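Local coordinates for putative S-adenosyl-L-methionine-dependent Methyltransferase (Methanococcus maripaludis, PDB 3DLC), which binds S-adenosylmethionine and probably acts as a methyltransferase, possibly of the sterol 24-C type, though its acceptor substrate remains uncertain, at residues T23-A26 / P27-P30; G151-E154 / L155-S158. All blocks are in the same frame, centred on the assembly; numbering follows the deposited sequence.

Contacts 1 and 2 are neighbours in space, their centres 10 Å apart, although well over a hundred residues separate them along the chain. Contact 1 (23-30) comes first and makes the turn from helix 11-22 into helix 28-40; contact 2 (151-158) opens helix 153-166 just after strand 142-148. They touch through Leu155, whose CD1 lies 3.8 Å from Pro27 O. The seven-stranded sheet of the domain has the order 3-2-1-4-5-7-6, the hallmark of class I methyltransferases. One contact supplies Tyr29, which hydrogen-bonds the carboxylate of S-adenosylmethionine, while the other begins a helix that packs against the same N-terminal turn.

Contact 1: residues T23-A26 / P27-P30; sequences TLFA and PIYP. With SAM (S-adenosylmethionine), chain C.
Tyr29 bends back over the turn that precedes it, so that its hydroxyl meets the edge of the Phe25 ring and at the same time serves the cofactor. OH lies near the Phe25 ring plane, 3.7 Å from CD2, and donates its proton to the carboxylate of S-adenosylmethionine, with Tyr29 OH 2.7 Å from OXT. The other carboxylate oxygen, O, is at the edge of the tyrosine ring and in its plane. On one face of that ring rests CG1 of Ile28, over the centre and 3.8 Å above the plane. CG1 gets there because chi1 of Ile28 (77°) places it between the backbone N and the carbonyl carbon, which also brings CG1 to 3.1 Å from Phe25 O. That oxygen is therefore closely surrounded: it accepts from Ile28 N at 2.9 Å, the donor standing well above the carbonyl plane, and Tyr29 CE2 approaches it as well. A weak bond from Tyr29 N to Ala26 O continues the winding of the chain into helix 28-40, after the type I turn of Thr23 to Ala26. A phenylalanine in place of Tyr29 would probably leave the cofactor's OXT without this hydroxyl donor and remove the polar atom that meets the Phe25 edge. Residues such as Asp73, Ser120 and Asp101 bind the cofactor elsewhere. Tyr29 also packs on Ala56, Leu57 and Ala60 of helix 56-64, and Arg118 of strand 112-118 touches Phe25, Ile28 and Tyr29. Phe25 makes an edge-to-face contact with Phe150, and both Phe25 and Ile28 lean on Ile159 of helix 153-166.

Contact 2: residues G151-E154 / L155-S158; sequences GNKE and LRDS
Asn152 O receives Arg156 N at 2.9 Å, the first i to i+4 bond of a helix, and the chain winds on from there as Asp157 N reaches Lys153 O and Ser158 N reaches Glu154 O. Before this, Asn152 is nearly extended, and Gly151 has a positive phi, at which a side chain would collide with the carbonyl oxygen of the preceding residue. The extended Asn152 is the N-cap of helix 153-166: its OD1 accepts from Leu155 N at 2.9 Å in an almost straight bond (175°), the N-H approaching nearly in line with the side-chain C=O. This is the standard N-cap arrangement, in which a side-chain oxygen takes up an amide of the first turn that has no backbone carbonyl of its own to bond. A chi1 of 65° sets CG of Asn152 between the backbone N and the carbonyl carbon, which carries OD1 to Leu155 N, and the carboxamide crosses the Leu155 side chain, Asn152 OD1 standing 3.5 Å from Leu155 CG. The helix follows strand 142-148 of the Rossmann-like sheet, and Asn152 and Leu155 both rest on Ile31 of helix 28-40. On another side of the turn, Arg156 is bent at chi3 (71°), which swings its guanidinium back to Asp157. Arg156 NE and NH2 both grip Asp157 OD1 in a side-on salt bridge, NE at 3.0 Å from above the carboxylate plane and NH2 on the syn side. Lys153 runs past them fully extended, its CG 3.6 Å from Arg156 NH2, while its NZ projects beyond, 5.1 Å from Asp157 OD2. The carboxylate of Glu154, the second residue of the helix, would probably interact favourably with the positive end of the helix dipole.

Contact 1: residues T23-A26 / P27-P30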
ATOM      1  N   THR A  23      -7.441  12.405  -9.575  1.00  8.24           N
ATOM      2  CA  THR A  23      -8.139  12.405 -10.856  1.00  8.54           C
ATOM      3  C   THR A  23      -8.377  10.987 -11.361  1.00  8.63           C
ATOM      4  O   THR A  23      -9.320  10.308 -10.945  1.00  9.20           O
ATOM      5  CB  THR A  23      -7.435  13.344 -11.888  1.00 10.21           C
ATOM      6  OG1 THR A  23      -6.102  12.913 -12.162  1.00  9.41           O
ATOM      7  CG2 THR A  23      -7.448  14.794 -11.435  1.00 11.24           C
ATOM      8  N   LEU A  24      -7.524  10.527 -12.235  1.00  8.41           N
ATOM      9  CA  LEU A  24      -7.712   9.243 -12.894  1.00  9.05           C
ATOM     10  C   LEU A  24      -7.858   8.075 -11.917  1.00  8.93           C
ATOM     11  O   LEU A  24      -8.699   7.203 -12.109  1.00  9.40           O
ATOM     12  CB  LEU A  24      -6.518   9.009 -13.799  1.00 10.54           C
ATOM     13  CG  LEU A  24      -6.609   7.772 -14.646  1.00 13.35           C
ATOM     14  CD1 LEU A  24      -7.850   7.804 -15.541  1.00 13.77           C
ATOM     15  CD2 LEU A  24      -5.331   7.630 -15.440  1.00 15.65           C
ATOM     16  N   PHE A  25      -7.054   8.050 -10.860  1.00  7.77           N
ATOM     17  CA  PHE A  25      -7.109   6.942  -9.912  1.00  7.58           C
ATOM     18  C   PHE A  25      -8.142   7.132  -8.802  1.00  7.62           C
ATOM     19  O   PHE A  25      -8.417   6.207  -8.046  1.00  8.46           O
ATOM     20  CB  PHE A  25      -5.758   6.699  -9.216  1.00  7.43           C
ATOM     21  CG  PHE A  25      -4.685   6.065 -10.034  1.00  7.96           C
ATOM     22  CD1 PHE A  25      -4.782   5.873 -11.393  1.00  8.92           C
ATOM     23  CD2 PHE A  25      -3.520   5.708  -9.405  1.00  8.54           C
ATOM     24  CE1 PHE A  25      -3.704   5.345 -12.099  1.00  9.73           C
ATOM     25  CE2 PHE A  25      -2.462   5.171 -10.122  1.00 10.13           C
ATOM     26  CZ  PHE A  25      -2.551   4.961 -11.436  1.00  9.82           C
ATOM     27  N   ALA A  26      -8.718   8.323  -8.693  1.00  8.31           N
ATOM     28  CA  ALA A  26      -9.571   8.608  -7.534  1.00  8.01           C
ATOM     29  C   ALA A  26     -10.610   7.521  -7.206  1.00  8.06           C
ATOM     30  O   ALA A  26     -10.794   7.180  -6.038  1.00  8.05           O
ATOM     31  CB  ALA A  26     -10.267   9.968  -7.652  1.00  9.40           C
ATOM     32  N   PRO A  27     -11.324   6.977  -8.199  1.00  8.11           N
ATOM     33  CA  PRO A  27     -12.351   6.002  -7.846  1.00  8.19           C
ATOM     34  C   PRO A  27     -11.854   4.683  -7.262  1.00  7.84           C
ATOM     35  O   PRO A  27     -12.617   3.967  -6.600  1.00  8.42           O
ATOM     36  CB  PRO A  27     -13.056   5.721  -9.168  1.00 10.25           C
ATOM     37  CG  PRO A  27     -12.348   6.344 -10.172  1.00 15.30           C
ATOM     38  CD  PRO A  27     -11.353   7.306  -9.631  1.00  9.57           C
ATOM     39  N   ILE A  28     -10.576   4.376  -7.468  1.00  7.18           N
ATOM     40  CA  ILE A  28     -10.098   3.070  -7.005  1.00  7.05           C
ATOM     41  C   ILE A  28      -9.994   3.007  -5.493  1.00  6.91           C
ATOM     42  O   ILE A  28     -10.127   1.925  -4.912  1.00  7.44           O
ATOM     43  CB  ILE A  28      -8.758   2.662  -7.631  1.00  7.30           C
ATOM     44  CG1 ILE A  28      -7.560   3.370  -7.020  1.00  7.74           C
ATOM     45  CG2 ILE A  28      -8.828   2.818  -9.165  1.00  8.53           C
ATOM     46  CD1 ILE A  28      -6.260   3.122  -7.737  1.00  9.05           C
ATOM     47  N   TYR A  29      -9.759   4.147  -4.842  1.00  6.72           N
ATOM     48  CA  TYR A  29      -9.439   4.093  -3.416  1.00  7.01           C
ATOM     49  C   TYR A  29     -10.661   3.652  -2.565  1.00  6.99           C
ATOM     50  O   TYR A  29     -10.502   2.785  -1.717  1.00  7.14           O
ATOM     51  CB  TYR A  29      -8.783   5.386  -2.941  1.00  7.55           C
ATOM     52  CG  TYR A  29      -7.515   5.665  -3.702  1.00  6.77           C
ATOM     53  CD1 TYR A  29      -6.349   5.006  -3.404  1.00  7.31           C
ATOM     54  CD2 TYR A  29      -7.479   6.611  -4.713  1.00  7.57           C
ATOM     55  CE1 TYR A  29      -5.183   5.238  -4.119  1.00  6.97           C
ATOM     56  CE2 TYR A  29      -6.322   6.854  -5.435  1.00  7.99           C
ATOM     57  CZ  TYR A  29      -5.180   6.194  -5.122  1.00  7.33           C
ATOM     58  OH  TYR A  29      -4.031   6.484  -5.842  1.00  9.14           O
ATOM     59  N   PRO A  30     -11.849   4.234  -2.793  1.00  6.96           N
ATOM     60  CA  PRO A  30     -12.996   3.724  -2.050  1.00  7.46           C
ATOM     61  C   PRO A  30     -13.305   2.263  -2.355  1.00  7.10           C
ATOM     62  O   PRO A  30     -13.785   1.545  -1.487  1.00  7.69           O
ATOM     63  CB  PRO A  30     -14.141   4.653  -2.433  1.00  8.48           C
ATOM     64  CG  PRO A  30     -13.627   5.498  -3.497  1.00 13.62           C
ATOM     65  CD  PRO A  30     -12.163   5.451  -3.544  1.00  8.11           C
TER
HETATM   66  N   SAM C 220      -0.134   4.240  -1.851  1.00 11.17           N
HETATM   67  CA  SAM C 220      -0.295   5.451  -2.697  1.00 10.23           C
HETATM   68  C   SAM C 220      -1.391   5.234  -3.703  1.00 10.24           C
HETATM   69  O   SAM C 220      -1.748   4.081  -3.955  1.00 12.13           O
HETATM   70  OXT SAM C 220      -1.855   6.212  -4.278  1.00  9.97           O
HETATM   71  CB  SAM C 220       1.023   5.823  -3.349  1.00 12.38           C
HETATM   72  CG  SAM C 220       1.587   4.821  -4.304  1.00 14.87           C
HETATM   73  SD  SAM C 220       3.148   5.439  -4.964  1.00 16.84           S
HETATM   74  CE  SAM C 220       3.024   4.589  -6.514  1.00 15.58           C
HETATM   75  C5' SAM C 220       4.447   4.470  -4.031  1.00 18.30           C
HETATM   76  C4' SAM C 220       4.909   5.008  -2.643  1.00 13.14           C
HETATM   77  O4' SAM C 220       5.730   4.124  -1.811  1.00 10.62           O
HETATM   78  C3' SAM C 220       5.608   6.389  -2.703  1.00 10.61           C
HETATM   79  O3' SAM C 220       4.850   7.297  -1.964  1.00 12.49           O
HETATM   80  C2' SAM C 220       6.974   6.114  -2.072  1.00  8.59           C
HETATM   81  O2' SAM C 220       7.619   7.201  -1.448  1.00  9.52           O
HETATM   82  C1' SAM C 220       6.666   4.943  -1.123  1.00  8.82           C
HETATM   83  N9  SAM C 220       7.831   4.101  -0.806  1.00  7.85           N
HETATM   84  C8  SAM C 220       8.662   3.481  -1.710  1.00  7.95           C
HETATM   85  N7  SAM C 220       9.578   2.717  -1.069  1.00  7.97           N
HETATM   86  C5  SAM C 220       9.342   2.871   0.272  1.00  7.51           C
HETATM   87  C6  SAM C 220       9.973   2.372   1.415  1.00  7.77           C
HETATM   88  N6  SAM C 220      11.083   1.612   1.402  1.00  9.01           N
HETATM   89  N1  SAM C 220       9.428   2.692   2.609  1.00  8.16           N
HETATM   90  C2  SAM C 220       8.329   3.514   2.700  1.00  8.87           C
HETATM   91  N3  SAM C 220       7.719   4.076   1.617  1.00  8.31           N
HETATM   92  C4  SAM C 220       8.237   3.717   0.444  1.00  7.60           C

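Contact 2: residues G151-E154 / L155-S158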
ATOM      1  N   GLY A 151      -8.888  -2.183  -7.902  1.00  9.02           N
ATOM      2  CA  GLY A 151     -10.111  -2.474  -7.172  1.00  9.85           C
ATOM      3  C   GLY A 151     -11.125  -3.362  -7.867  1.00  8.62           C
ATOM      4  O   GLY A 151     -11.719  -4.215  -7.215  1.00  9.04           O
ATOM      5  N   ASN A 152     -11.379  -3.120  -9.154  1.00  8.76           N
ATOM      6  CA  ASN A 152     -12.250  -4.014  -9.903  1.00  9.02           C
ATOM      7  C   ASN A 152     -11.889  -3.946 -11.384  1.00  8.46           C
ATOM      8  O   ASN A 152     -11.084  -3.115 -11.817  1.00  8.74           O
ATOM      9  CB  ASN A 152     -13.716  -3.723  -9.601  1.00  9.98           C
ATOM     10  CG  ASN A 152     -14.167  -2.349 -10.058  1.00 10.21           C
ATOM     11  OD1 ASN A 152     -13.818  -1.911 -11.145  1.00 11.18           O
ATOM     12  ND2 ASN A 152     -14.990  -1.680  -9.242  1.00 11.44           N
ATOM     13  N   LYS A 153     -12.484  -4.842 -12.164  1.00  8.67           N
ATOM     14  CA  LYS A 153     -12.136  -4.944 -13.570  1.00  9.44           C
ATOM     15  C   LYS A 153     -12.509  -3.707 -14.364  1.00  9.39           C
ATOM     16  O   LYS A 153     -11.771  -3.297 -15.259  1.00  9.72           O
ATOM     17  CB  LYS A 153     -12.829  -6.160 -14.181  1.00 10.99           C
ATOM     18  CG  LYS A 153     -12.489  -6.410 -15.625  1.00 13.50           C
ATOM     19  CD  LYS A 153     -13.217  -7.621 -16.172  1.00 15.84           C
ATOM     20  CE  LYS A 153     -12.791  -7.970 -17.563  1.00 21.48           C
ATOM     21  NZ  LYS A 153     -13.474  -9.212 -18.004  1.00 26.36           N
ATOM     22  N   GLU A 154     -13.662  -3.125 -14.071  1.00  9.85           N
ATOM     23  CA  GLU A 154     -14.158  -1.974 -14.840  0.51 10.41           C
ATOM     24  C   GLU A 154     -13.185  -0.801 -14.710  1.00  9.57           C
ATOM     25  O   GLU A 154     -12.813  -0.166 -15.696  1.00 10.01           O
ATOM     26  CB  GLU A 154     -15.592  -1.546 -14.416  0.51 11.47           C
ATOM     27  CG  GLU A 154     -16.104  -0.264 -15.158  0.51 17.67           C
ATOM     28  CD  GLU A 154     -17.606   0.059 -14.978  0.51 21.20           C
ATOM     29  OE1 GLU A 154     -18.297  -0.616 -14.188  0.51 25.98           O
ATOM     30  OE2 GLU A 154     -18.090   1.033 -15.606  0.51 23.32           O
ATOM     31  N   LEU A 155     -12.785  -0.516 -13.482  1.00  8.79           N
ATOM     32  CA  LEU A 155     -11.835   0.565 -13.235  1.00  8.92           C
ATOM     33  C   LEU A 155     -10.474   0.220 -13.782  1.00  7.91           C
ATOM     34  O   LEU A 155      -9.799   1.058 -14.374  1.00  8.79           O
ATOM     35  CB  LEU A 155     -11.767   0.910 -11.752  1.00  9.43           C
ATOM     36  CG  LEU A 155     -13.043   1.478 -11.138  1.00  9.85           C
ATOM     37  CD1 LEU A 155     -12.827   1.682  -9.660  1.00 10.67           C
ATOM     38  CD2 LEU A 155     -13.460   2.789 -11.832  1.00 13.40           C
ATOM     39  N   ARG A 156     -10.047  -1.020 -13.601  1.00  7.63           N
ATOM     40  CA  ARG A 156      -8.770  -1.424 -14.136  1.00  8.32           C
ATOM     41  C   ARG A 156      -8.695  -1.108 -15.636  1.00  9.00           C
ATOM     42  O   ARG A 156      -7.728  -0.532 -16.156  1.00  9.61           O
ATOM     43  CB  ARG A 156      -8.518  -2.916 -13.909  1.00  8.41           C
ATOM     44  CG  ARG A 156      -7.221  -3.408 -14.459  1.00  9.22           C
ATOM     45  CD  ARG A 156      -7.184  -4.939 -14.504  1.00 10.33           C
ATOM     46  NE  ARG A 156      -8.080  -5.403 -15.550  1.00 11.99           N
ATOM     47  CZ  ARG A 156      -8.347  -6.666 -15.797  1.00 14.45           C
ATOM     48  NH1 ARG A 156      -7.813  -7.594 -15.035  1.00 15.52           N
ATOM     49  NH2 ARG A 156      -9.169  -6.992 -16.788  1.00 16.84           N
ATOM     50  N   ASP A 157      -9.724  -1.523 -16.344  1.00  9.30           N
ATOM     51  CA  ASP A 157      -9.719  -1.426 -17.812  1.00  9.93           C
ATOM     52  C   ASP A 157      -9.789   0.038 -18.267  1.00  9.88           C
ATOM     53  O   ASP A 157      -9.091   0.446 -19.224  1.00 11.08           O
ATOM     54  CB  ASP A 157     -10.851  -2.259 -18.396  1.00 12.09           C
ATOM     55  CG  ASP A 157     -10.608  -3.761 -18.276  1.00 13.32           C
ATOM     56  OD1 ASP A 157      -9.471  -4.182 -17.916  1.00 14.73           O
ATOM     57  OD2 ASP A 157     -11.571  -4.502 -18.603  1.00 17.02           O
ATOM     58  N   SER A 158     -10.638   0.840 -17.632  1.00 10.33           N
ATOM     59  CA  SER A 158     -10.775   2.229 -18.064  1.00 10.24           C
ATOM     60  C   SER A 158      -9.535   3.020 -17.731  1.00 10.07           C
ATOM     61  O   SER A 158      -9.049   3.840 -18.534  1.00 10.76           O
ATOM     62  CB  SER A 158     -12.009   2.903 -17.508  1.00 12.70           C
ATOM     63  OG  SER A 158     -11.998   2.993 -16.119  1.00 13.44           O
TER